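Local atomic coordinates of enoyl-CoA hydratase (Thermus thermophilus, PDB entry 1WZ8), a protein that probably catalyses the hydration of enoyl-CoA thioesters to 3-hydroxyacyl-CoA, as a hexameric member of the crotonase family. Residues A[37-42]-A[87-92]; A[108-113]-A[193-198]; A[128-133]-A[188-193]. All coordinates share one frame; numbering follows the deposited sequence.

Contact 1 of 3, residues A[37-42]-A[87-92]; sequences ALHRGL and LRVFWE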
loop_
_atom_site.group_PDB
_atom_site.type_symbol
_atom_site.label_atom_id
_atom_site.label_comp_id
_atom_site.label_asym_id
_atom_site.label_seq_id
_atom_site.Cartn_x
_atom_site.Cartn_y
_atom_site.Cartn_z
ATOM N N ALA A 37 -4.583 -34.698 -8.261
ATOM C CA ALA A 37 -6.036 -34.547 -8.234
ATOM C C ALA A 37 -6.576 -33.919 -6.957
ATOM O O ALA A 37 -7.482 -33.084 -7.010
ATOM C CB ALA A 37 -6.705 -35.898 -8.471
ATOM N N LEU A 38 -6.033 -34.320 -5.811
ATOM C CA LEU A 38 -6.498 -33.783 -4.538
ATOM C C LEU A 38 -6.102 -32.323 -4.364
ATOM O O LEU A 38 -6.892 -31.511 -3.886
ATOM C CB LEU A 38 -5.955 -34.608 -3.370
ATOM C CG LEU A 38 -6.452 -34.165 -1.989
ATOM C CD1 LEU A 38 -7.973 -34.262 -1.920
ATOM C CD2 LEU A 38 -5.818 -35.031 -0.924
ATOM N N HIS A 39 -4.880 -31.985 -4.749
ATOM C CA HIS A 39 -4.429 -30.606 -4.634
ATOM C C HIS A 39 -5.344 -29.688 -5.445
ATOM O O HIS A 39 -5.787 -28.645 -4.959
ATOM C CB HIS A 39 -2.980 -30.484 -5.110
ATOM C CG HIS A 39 -2.416 -29.106 -4.970
ATOM N ND1 HIS A 39 -2.391 -28.203 -6.012
ATOM C CD2 HIS A 39 -1.881 -28.467 -3.904
ATOM C CE1 HIS A 39 -1.863 -27.067 -5.592
ATOM N NE2 HIS A 39 -1.545 -27.199 -4.317
ATOM N N ARG A 40 -5.639 -30.078 -6.681
ATOM C CA ARG A 40 -6.513 -29.274 -7.519
ATOM C C ARG A 40 -7.931 -29.225 -6.949
ATOM O O ARG A 40 -8.597 -28.189 -7.008
ATOM C CB ARG A 40 -6.547 -29.825 -8.943
ATOM C CG ARG A 40 -7.614 -29.164 -9.803
ATOM C CD ARG A 40 -7.363 -29.371 -11.282
ATOM N NE ARG A 40 -7.055 -30.771 -11.560
ATOM C CZ ARG A 40 -5.821 -31.248 -11.679
ATOM N NH1 ARG A 40 -4.787 -30.425 -11.524
ATOM N NH2 ARG A 40 -5.625 -32.526 -11.985
ATOM N N GLY A 41 -8.381 -30.349 -6.397
ATOM C CA GLY A 41 -9.709 -30.411 -5.813
ATOM C C GLY A 41 -9.863 -29.470 -4.634
ATOM O O GLY A 41 -10.848 -28.738 -4.541
ATOM N N LEU A 42 -8.890 -29.491 -3.727
ATOM C CA LEU A 42 -8.923 -28.626 -2.551
ATOM C C LEU A 42 -8.823 -27.155 -2.936
ATOM O O LEU A 42 -9.314 -26.277 -2.224
ATOM C CB LEU A 42 -7.773 -28.991 -1.602
ATOM C CG LEU A 42 -7.951 -30.308 -0.842
ATOM C CD1 LEU A 42 -6.657 -30.710 -0.149
ATOM C CD2 LEU A 42 -9.076 -30.148 0.166
ATOM N N LEU A 87 2.810 -24.576 -14.299
ATOM C CA LEU A 87 1.935 -23.409 -14.252
ATOM C C LEU A 87 0.500 -23.721 -13.848
ATOM O O LEU A 87 -0.183 -22.866 -13.286
ATOM C CB LEU A 87 1.969 -22.663 -15.589
ATOM C CG LEU A 87 3.128 -21.662 -15.737
ATOM C CD1 LEU A 87 2.949 -20.543 -14.721
ATOM C CD2 LEU A 87 4.478 -22.354 -15.535
ATOM N N ARG A 88 0.035 -24.935 -14.132
ATOM C CA ARG A 88 -1.312 -25.236 -13.722
ATOM C C ARG A 88 -1.351 -25.342 -12.215
ATOM O O ARG A 88 -2.259 -24.855 -11.554
ATOM C CB ARG A 88 -1.715 -26.569 -14.352
ATOM C CG ARG A 88 -3.004 -27.131 -13.753
ATOM C CD ARG A 88 -3.092 -28.654 -13.903
ATOM N NE ARG A 88 -2.533 -29.322 -12.724
ATOM C CZ ARG A 88 -1.694 -30.352 -12.937
ATOM N NH1 ARG A 88 -1.395 -30.721 -14.170
ATOM N NH2 ARG A 88 -1.167 -31.001 -11.895
ATOM N N VAL A 89 -0.320 -25.938 -11.625
ATOM C CA VAL A 89 -0.218 -26.032 -10.172
ATOM C C VAL A 89 0.027 -24.653 -9.558
ATOM O O VAL A 89 -0.380 -24.395 -8.424
ATOM C CB VAL A 89 0.909 -27.012 -9.761
ATOM C CG1 VAL A 89 1.076 -27.030 -8.243
ATOM C CG2 VAL A 89 0.568 -28.407 -10.251
ATOM N N PHE A 90 0.676 -23.764 -10.309
ATOM C CA PHE A 90 0.929 -22.411 -9.815
ATOM C C PHE A 90 -0.398 -21.771 -9.422
ATOM O O PHE A 90 -0.559 -21.276 -8.304
ATOM C CB PHE A 90 1.596 -21.557 -10.896
ATOM C CG PHE A 90 1.775 -20.115 -10.503
ATOM C CD1 PHE A 90 2.850 -19.721 -9.713
ATOM C CD2 PHE A 90 0.852 -19.158 -10.904
ATOM C CE1 PHE A 90 3.003 -18.387 -9.326
ATOM C CE2 PHE A 90 0.991 -17.827 -10.525
ATOM C CZ PHE A 90 2.071 -17.441 -9.733
ATOM N N TRP A 91 -1.355 -21.785 -10.342
ATOM C CA TRP A 91 -2.656 -21.201 -10.062
ATOM C C TRP A 91 -3.446 -21.982 -9.015
ATOM O O TRP A 91 -4.246 -21.403 -8.281
ATOM C CB TRP A 91 -3.440 -21.045 -11.364
ATOM C CG TRP A 91 -2.772 -20.055 -12.267
ATOM C CD1 TRP A 91 -2.093 -20.320 -13.427
ATOM C CD2 TRP A 91 -2.645 -18.646 -12.042
ATOM N NE1 TRP A 91 -1.552 -19.161 -13.933
ATOM C CE2 TRP A 91 -1.875 -18.119 -13.103
ATOM C CE3 TRP A 91 -3.107 -17.776 -11.043
ATOM C CZ2 TRP A 91 -1.559 -16.760 -13.197
ATOM C CZ3 TRP A 91 -2.790 -16.423 -11.136
ATOM C CH2 TRP A 91 -2.023 -15.931 -12.208
ATOM N N GLU A 92 -3.215 -23.289 -8.930
ATOM C CA GLU A 92 -3.891 -24.108 -7.924
ATOM C C GLU A 92 -3.397 -23.718 -6.531
ATOM O O GLU A 92 -4.187 -23.574 -5.589
ATOM C CB GLU A 92 -3.600 -25.592 -8.156
ATOM C CG GLU A 92 -4.372 -26.207 -9.305
ATOM C CD GLU A 92 -3.953 -27.639 -9.574
ATOM O OE1 GLU A 92 -3.388 -28.274 -8.660
ATOM O OE2 GLU A 92 -4.203 -28.132 -10.694
#

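Contact 2 of 3, residues A[108-113]-A[193-198]; sequences VAAVEK and EKVYEK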
loop_
_atom_site.group_PDB
_atom_site.type_symbol
_atom_site.label_atom_id
_atom_site.label_comp_id
_atom_site.label_asym_id
_atom_site.label_seq_id
_atom_site.Cartn_x
_atom_site.Cartn_y
_atom_site.Cartn_z
ATOM N N VAL A 108 -13.176 -23.339 9.351
ATOM C CA VAL A 108 -12.457 -23.841 10.509
ATOM C C VAL A 108 -11.674 -25.080 10.092
ATOM O O VAL A 108 -12.174 -25.903 9.329
ATOM C CB VAL A 108 -13.433 -24.253 11.639
ATOM C CG1 VAL A 108 -12.651 -24.800 12.831
ATOM C CG2 VAL A 108 -14.291 -23.062 12.053
ATOM N N ALA A 109 -10.448 -25.205 10.584
ATOM C CA ALA A 109 -9.629 -26.365 10.262
ATOM C C ALA A 109 -9.309 -27.167 11.517
ATOM O O ALA A 109 -8.847 -26.617 12.515
ATOM C CB ALA A 109 -8.337 -25.926 9.583
ATOM N N ALA A 110 -9.577 -28.471 11.470
ATOM C CA ALA A 110 -9.276 -29.355 12.595
ATOM C C ALA A 110 -7.926 -29.950 12.223
ATOM O O ALA A 110 -7.851 -30.987 11.565
ATOM C CB ALA A 110 -10.333 -30.450 12.710
ATOM N N VAL A 111 -6.860 -29.280 12.643
ATOM C CA VAL A 111 -5.504 -29.699 12.305
ATOM C C VAL A 111 -4.966 -30.780 13.237
ATOM O O VAL A 111 -4.413 -30.491 14.296
ATOM C CB VAL A 111 -4.566 -28.483 12.312
ATOM C CG1 VAL A 111 -3.273 -28.814 11.593
ATOM C CG2 VAL A 111 -5.267 -27.296 11.652
ATOM N N GLU A 112 -5.121 -32.027 12.809
ATOM C CA GLU A 112 -4.685 -33.178 13.584
ATOM C C GLU A 112 -3.312 -33.708 13.190
ATOM O O GLU A 112 -3.034 -33.919 12.012
ATOM C CB GLU A 112 -5.703 -34.314 13.438
ATOM C CG GLU A 112 -7.105 -33.984 13.916
ATOM C CD GLU A 112 -8.105 -35.065 13.549
ATOM O OE1 GLU A 112 -8.376 -35.244 12.341
ATOM O OE2 GLU A 112 -8.616 -35.742 14.467
ATOM N N LYS A 113 -2.467 -33.910 14.198
ATOM C CA LYS A 113 -1.128 -34.475 14.036
ATOM C C LYS A 113 -0.093 -33.801 13.148
ATOM O O LYS A 113 1.022 -33.544 13.596
ATOM C CB LYS A 113 -1.238 -35.937 13.593
ATOM C CG LYS A 113 -2.002 -36.824 14.558
ATOM C CD LYS A 113 -1.933 -38.277 14.127
ATOM C CE LYS A 113 -2.770 -39.156 15.046
ATOM N NZ LYS A 113 -4.194 -38.723 15.041
ATOM N N GLU A 193 -6.364 -35.388 21.362
ATOM C CA GLU A 193 -7.602 -36.128 21.183
ATOM C C GLU A 193 -8.856 -35.271 21.038
ATOM O O GLU A 193 -9.871 -35.743 20.527
ATOM C CB GLU A 193 -7.813 -37.077 22.358
ATOM C CG GLU A 193 -7.524 -38.507 22.032
ATOM C CD GLU A 193 -8.216 -38.942 20.759
ATOM O OE1 GLU A 193 -9.438 -38.722 20.637
ATOM O OE2 GLU A 193 -7.537 -39.510 19.878
ATOM N N LYS A 194 -8.780 -34.027 21.498
ATOM C CA LYS A 194 -9.909 -33.106 21.472
ATOM C C LYS A 194 -9.959 -32.177 20.267
ATOM O O LYS A 194 -10.878 -31.362 20.156
ATOM C CB LYS A 194 -9.894 -32.245 22.736
ATOM C CG LYS A 194 -9.956 -33.014 24.046
ATOM C CD LYS A 194 -11.356 -33.524 24.307
ATOM C CE LYS A 194 -11.454 -34.191 25.668
ATOM N NZ LYS A 194 -12.863 -34.540 26.009
ATOM N N VAL A 195 -8.991 -32.293 19.364
ATOM C CA VAL A 195 -8.938 -31.408 18.199
ATOM C C VAL A 195 -10.227 -31.351 17.386
ATOM O O VAL A 195 -10.840 -30.285 17.260
ATOM C CB VAL A 195 -7.757 -31.782 17.266
ATOM C CG1 VAL A 195 -7.758 -30.886 16.023
ATOM C CG2 VAL A 195 -6.438 -31.634 18.025
ATOM N N TYR A 196 -10.643 -32.482 16.825
ATOM C CA TYR A 196 -11.868 -32.486 16.036
ATOM C C TYR A 196 -13.068 -31.998 16.850
ATOM O O TYR A 196 -13.863 -31.186 16.375
ATOM C CB TYR A 196 -12.166 -33.882 15.485
ATOM C CG TYR A 196 -13.470 -33.926 14.722
ATOM C CD1 TYR A 196 -13.615 -33.247 13.515
ATOM C CD2 TYR A 196 -14.578 -34.603 15.233
ATOM C CE1 TYR A 196 -14.833 -33.239 12.833
ATOM C CE2 TYR A 196 -15.800 -34.600 14.558
ATOM C CZ TYR A 196 -15.919 -33.916 13.360
ATOM O OH TYR A 196 -17.124 -33.905 12.692
ATOM N N GLU A 197 -13.200 -32.494 18.075
ATOM C CA GLU A 197 -14.307 -32.094 18.939
ATOM C C GLU A 197 -14.394 -30.580 19.133
ATOM O O GLU A 197 -15.475 -29.996 19.019
ATOM C CB GLU A 197 -14.182 -32.780 20.304
ATOM C CG GLU A 197 -15.131 -32.255 21.364
ATOM C CD GLU A 197 -15.019 -33.019 22.670
ATOM O OE1 GLU A 197 -15.348 -34.224 22.676
ATOM O OE2 GLU A 197 -14.597 -32.421 23.685
ATOM N N LYS A 198 -13.262 -29.948 19.437
ATOM C CA LYS A 198 -13.230 -28.503 19.653
ATOM C C LYS A 198 -13.448 -27.757 18.340
ATOM O O LYS A 198 -14.135 -26.740 18.304
ATOM C CB LYS A 198 -11.887 -28.083 20.261
ATOM C CG LYS A 198 -11.755 -26.589 20.550
ATOM C CD LYS A 198 -12.743 -26.130 21.626
ATOM C CE LYS A 198 -12.567 -24.654 21.961
ATOM N NZ LYS A 198 -13.494 -24.202 23.043
HETATM O O HOH W 1 -9.167 -35.027 17.160
#

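Contact 3 of 3, residues A[128-133]-A[188-193]; sequences IAVVGK and LAVEDE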
loop_
_atom_site.group_PDB
_atom_site.type_symbol
_atom_site.label_atom_id
_atom_site.label_comp_id
_atom_site.label_asym_id
_atom_site.label_seq_id
_atom_site.Cartn_x
_atom_site.Cartn_y
_atom_site.Cartn_z
ATOM N N ILE A 128 -10.134 -19.986 11.349
ATOM C CA ILE A 128 -9.787 -20.449 12.681
ATOM C C ILE A 128 -9.230 -21.859 12.577
ATOM O O ILE A 128 -9.844 -22.733 11.968
ATOM C CB ILE A 128 -11.021 -20.461 13.610
ATOM C CG1 ILE A 128 -11.544 -19.033 13.796
ATOM C CG2 ILE A 128 -10.648 -21.070 14.960
ATOM C CD1 ILE A 128 -12.775 -18.928 14.671
ATOM N N ALA A 129 -8.051 -22.067 13.147
ATOM C CA ALA A 129 -7.442 -23.384 13.133
ATOM C C ALA A 129 -7.332 -23.858 14.563
ATOM O O ALA A 129 -6.916 -23.107 15.444
ATOM C CB ALA A 129 -6.054 -23.328 12.494
ATOM N N VAL A 130 -7.737 -25.099 14.795
ATOM C CA VAL A 130 -7.641 -25.694 16.114
ATOM C C VAL A 130 -6.594 -26.782 15.957
ATOM O O VAL A 130 -6.747 -27.674 15.119
ATOM C CB VAL A 130 -8.974 -26.342 16.553
ATOM C CG1 VAL A 130 -8.818 -26.968 17.935
ATOM C CG2 VAL A 130 -10.081 -25.298 16.568
ATOM N N VAL A 131 -5.522 -26.701 16.737
ATOM C CA VAL A 131 -4.472 -27.705 16.653
ATOM C C VAL A 131 -4.335 -28.454 17.964
ATOM O O VAL A 131 -4.898 -28.052 18.989
ATOM C CB VAL A 131 -3.092 -27.078 16.320
ATOM C CG1 VAL A 131 -3.186 -26.255 15.052
ATOM C CG2 VAL A 131 -2.601 -26.217 17.487
ATOM N N GLY A 132 -3.595 -29.554 17.916
ATOM C CA GLY A 132 -3.356 -30.323 19.120
ATOM C C GLY A 132 -2.072 -29.787 19.722
ATOM O O GLY A 132 -1.236 -29.237 19.009
ATOM N N LYS A 133 -1.911 -29.916 21.032
ATOM C CA LYS A 133 -0.696 -29.436 21.674
ATOM C C LYS A 133 0.535 -30.083 21.035
ATOM O O LYS A 133 1.593 -29.457 20.930
ATOM C CB LYS A 133 -0.728 -29.755 23.166
ATOM C CG LYS A 133 -1.828 -29.022 23.911
ATOM C CD LYS A 133 -1.743 -29.245 25.408
ATOM C CE LYS A 133 -2.824 -28.457 26.118
ATOM N NZ LYS A 133 -2.769 -27.025 25.729
ATOM N N LEU A 188 -6.279 -21.827 18.737
ATOM C CA LEU A 188 -6.349 -22.719 19.884
ATOM C C LEU A 188 -5.501 -23.960 19.746
ATOM O O LEU A 188 -5.314 -24.479 18.649
ATOM C CB LEU A 188 -7.791 -23.164 20.112
ATOM C CG LEU A 188 -8.879 -22.127 20.390
ATOM C CD1 LEU A 188 -10.235 -22.790 20.199
ATOM C CD2 LEU A 188 -8.732 -21.561 21.806
ATOM N N ALA A 189 -4.994 -24.430 20.882
ATOM C CA ALA A 189 -4.200 -25.651 20.939
ATOM C C ALA A 189 -4.817 -26.434 22.085
ATOM O O ALA A 189 -4.768 -25.988 23.229
ATOM C CB ALA A 189 -2.740 -25.338 21.242
ATOM N N VAL A 190 -5.413 -27.583 21.776
ATOM C CA VAL A 190 -6.058 -28.421 22.789
ATOM C C VAL A 190 -5.405 -29.799 22.855
ATOM O O VAL A 190 -4.486 -30.091 22.093
ATOM C CB VAL A 190 -7.553 -28.615 22.468
ATOM C CG1 VAL A 190 -8.262 -27.263 22.438
ATOM C CG2 VAL A 190 -7.703 -29.323 21.122
ATOM N N GLU A 191 -5.878 -30.650 23.766
ATOM C CA GLU A 191 -5.316 -31.991 23.868
ATOM C C GLU A 191 -5.519 -32.635 22.505
ATOM O O GLU A 191 -6.589 -32.518 21.911
ATOM C CB GLU A 191 -6.025 -32.805 24.955
ATOM C CG GLU A 191 -5.878 -32.245 26.370
ATOM C CD GLU A 191 -4.430 -32.147 26.829
ATOM O OE1 GLU A 191 -3.618 -33.017 26.445
ATOM O OE2 GLU A 191 -4.104 -31.205 27.589
ATOM N N ASP A 192 -4.485 -33.301 22.005
ATOM C CA ASP A 192 -4.545 -33.930 20.688
ATOM C C ASP A 192 -5.850 -34.656 20.381
ATOM O O ASP A 192 -6.384 -34.552 19.275
ATOM C CB ASP A 192 -3.376 -34.898 20.522
ATOM C CG ASP A 192 -2.028 -34.200 20.583
ATOM O OD1 ASP A 192 -1.005 -34.905 20.500
ATOM O OD2 ASP A 192 -1.990 -32.959 20.710
ATOM N N GLU A 193 -6.364 -35.388 21.362
ATOM C CA GLU A 193 -7.602 -36.128 21.183
ATOM C C GLU A 193 -8.856 -35.271 21.038
ATOM O O GLU A 193 -9.871 -35.743 20.527
ATOM C CB GLU A 193 -7.813 -37.077 22.358
ATOM C CG GLU A 193 -7.524 -38.507 22.032
ATOM C CD GLU A 193 -8.216 -38.942 20.759
ATOM O OE1 GLU A 193 -9.438 -38.722 20.637
ATOM O OE2 GLU A 193 -7.537 -39.510 19.878
HETATM O O HOH W 2 -5.569 -26.419 25.601
#

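Contact 1 of 3, residues A[37-42]-A[87-92]
Glu92 joins two helices of the crotonase fold, 36-49 and 83-102: one oxygen of its carboxylate takes a His-carboxylate hydrogen bond from His39, and the other closes a salt-bridge network with Arg40 and Arg88. The axes of segments 37-42 and 87-92 come no closer than 9.9 Å and cross at 40°. The tight, buried part lies round His39. CG anti to the backbone N (chi1 -178°) places the imidazole edge beside the Glu92 carboxylate, and its ND1 donates to Glu92 OE1 over 2.8 Å in a nearly straight bond that lies in the ring plane and uses the anti lone pair of OE1. CE1 of His39 rests 3.4 Å from Glu92 CB, while Leu75 of helix 73-81 packs on both His39 and Val89. The arginine side is partly exposed. NH1 of Arg40 meets Glu92 OE2 on the syn side, 22° out of the carboxylate plane, though the 2.5 Å separation is doubtful as an exact length; NE of Arg88 reaches this oxygen from above the plane at 2.9 Å, and Arg88 NH2 is paired with Glu78. Replacing Glu92 by an alanine would probably leave the two arginines without the negative charge they share and His39 ND1 without its acceptor. The guanidinium planes stand almost perpendicular; Arg40 NH1 and Arg88 NE, 2.8 Å apart without a hydrogen bond, are like charges gathered on one Glu92 oxygen.

Contact 2 of 3, residues A[108-113]-A[193-198]
The carboxylate oxygen OE2 of Glu112 is tied to the first turn of helix 195-207 through a water, which donates to OE2 at 2.8 Å and accepts from the backbone N of Tyr196 at 3.0 Å. No direct hydrogen bond joins the two segments, and the remaining contact is apolar: the start of a helix laid against strand 107-111 of the central sheet of the crotonase fold. Val195 is the main wedge. Its CG1, anti to the backbone N (chi1 177°), lies against the backbone of Val111 and the side chain of Glu112, 3.8 Å from Val111 O and 3.8 Å from Glu112 CG. Beside it, Ala110 points at the helix, its CB 4.2 Å from Tyr196 CA and close to the plane of the Tyr196 ring, at the CD1 edge (4.4 Å). The small methyl lets the backbones come close, with CA atoms of Ala110 and Tyr196 5.3 Å apart. The aromatic ring then leads away from segment 108-113: its OH bonds to Glu23, and Arg61 makes a cation-pi contact with it while also forming a salt bridge to Glu112 OE1. On the outer side of the helix, Lys194 and Glu197 make a long salt bridge of their own. The first-turn N-H of Tyr196 thus meets a carboxylate only through water, a placement that would probably suit the positive end of the helix dipole, while Arg61 probably offsets part of the charge of Glu112.

Contact 3 of 3, residues A[128-133]-A[188-193]
Leu188 opens the parallel pairing of strands 128-132 and 188-190: its carbonyl O accepts from Val131 N at 2.9 Å in a straight bond (179°), and its CD1 lies 4.4 Å from Val130 CG2 on one face of the sheet. Ala189 turns to the opposite face, where its CB meets Val131 CG2 at 3.9 Å. The ammonium of Lys133 lies near the carbonyl O of Ala189, bonding it weakly and also through a water. Val190 N donates to Val131 O, in the carbonyl plane, and Val190 O receives Lys133 N at 2.8 Å, more bent at 141°. CG2 of Val190 comes within 4.1 Å of Val130 CG1. Beyond the strand, Glu191 is folded back by its chi2 of -59°, bringing OE2 to 3.4 Å from Lys133 CE. Asp192 sets OD2 3.3 Å from Gly132 C, in a spot that a side chain on Gly132 would block; this oxygen accepts from Gly134 N. Within the chain strand 188-190 is an edge of the six-stranded sheet; strand 128-132 lies between it and 107-111, helix 195-207 packs on the Val130 and Leu188 face through Lys198 and, on Val130, Ala199, and Tyr167 of a neighbouring subunit reaches Leu188.

Contacts 2 and 3 are adjoining parts of one unit, their centres 6 Å apart. Strand 128-132 lies beside 107-111 in the central sheet, with Val111 N 3.0 Å from Val130 O, and the chain runs from strand 188-190 through the shared Glu193 into helix 195-207, which returns across the sheet. Val195 CG1 of contact 2 packs 3.5 Å from Val130 O of contact 3. Contact 1 lies on the other side of the chain's centre, about 25 Å from contact 2 and 27 Å from contact 3 between centres; helix 83-102 leads from it into strand 107-111. A bound methylpentanediol, probably from the crystallisation liquor, lies about 4 Å from the His39 side chain.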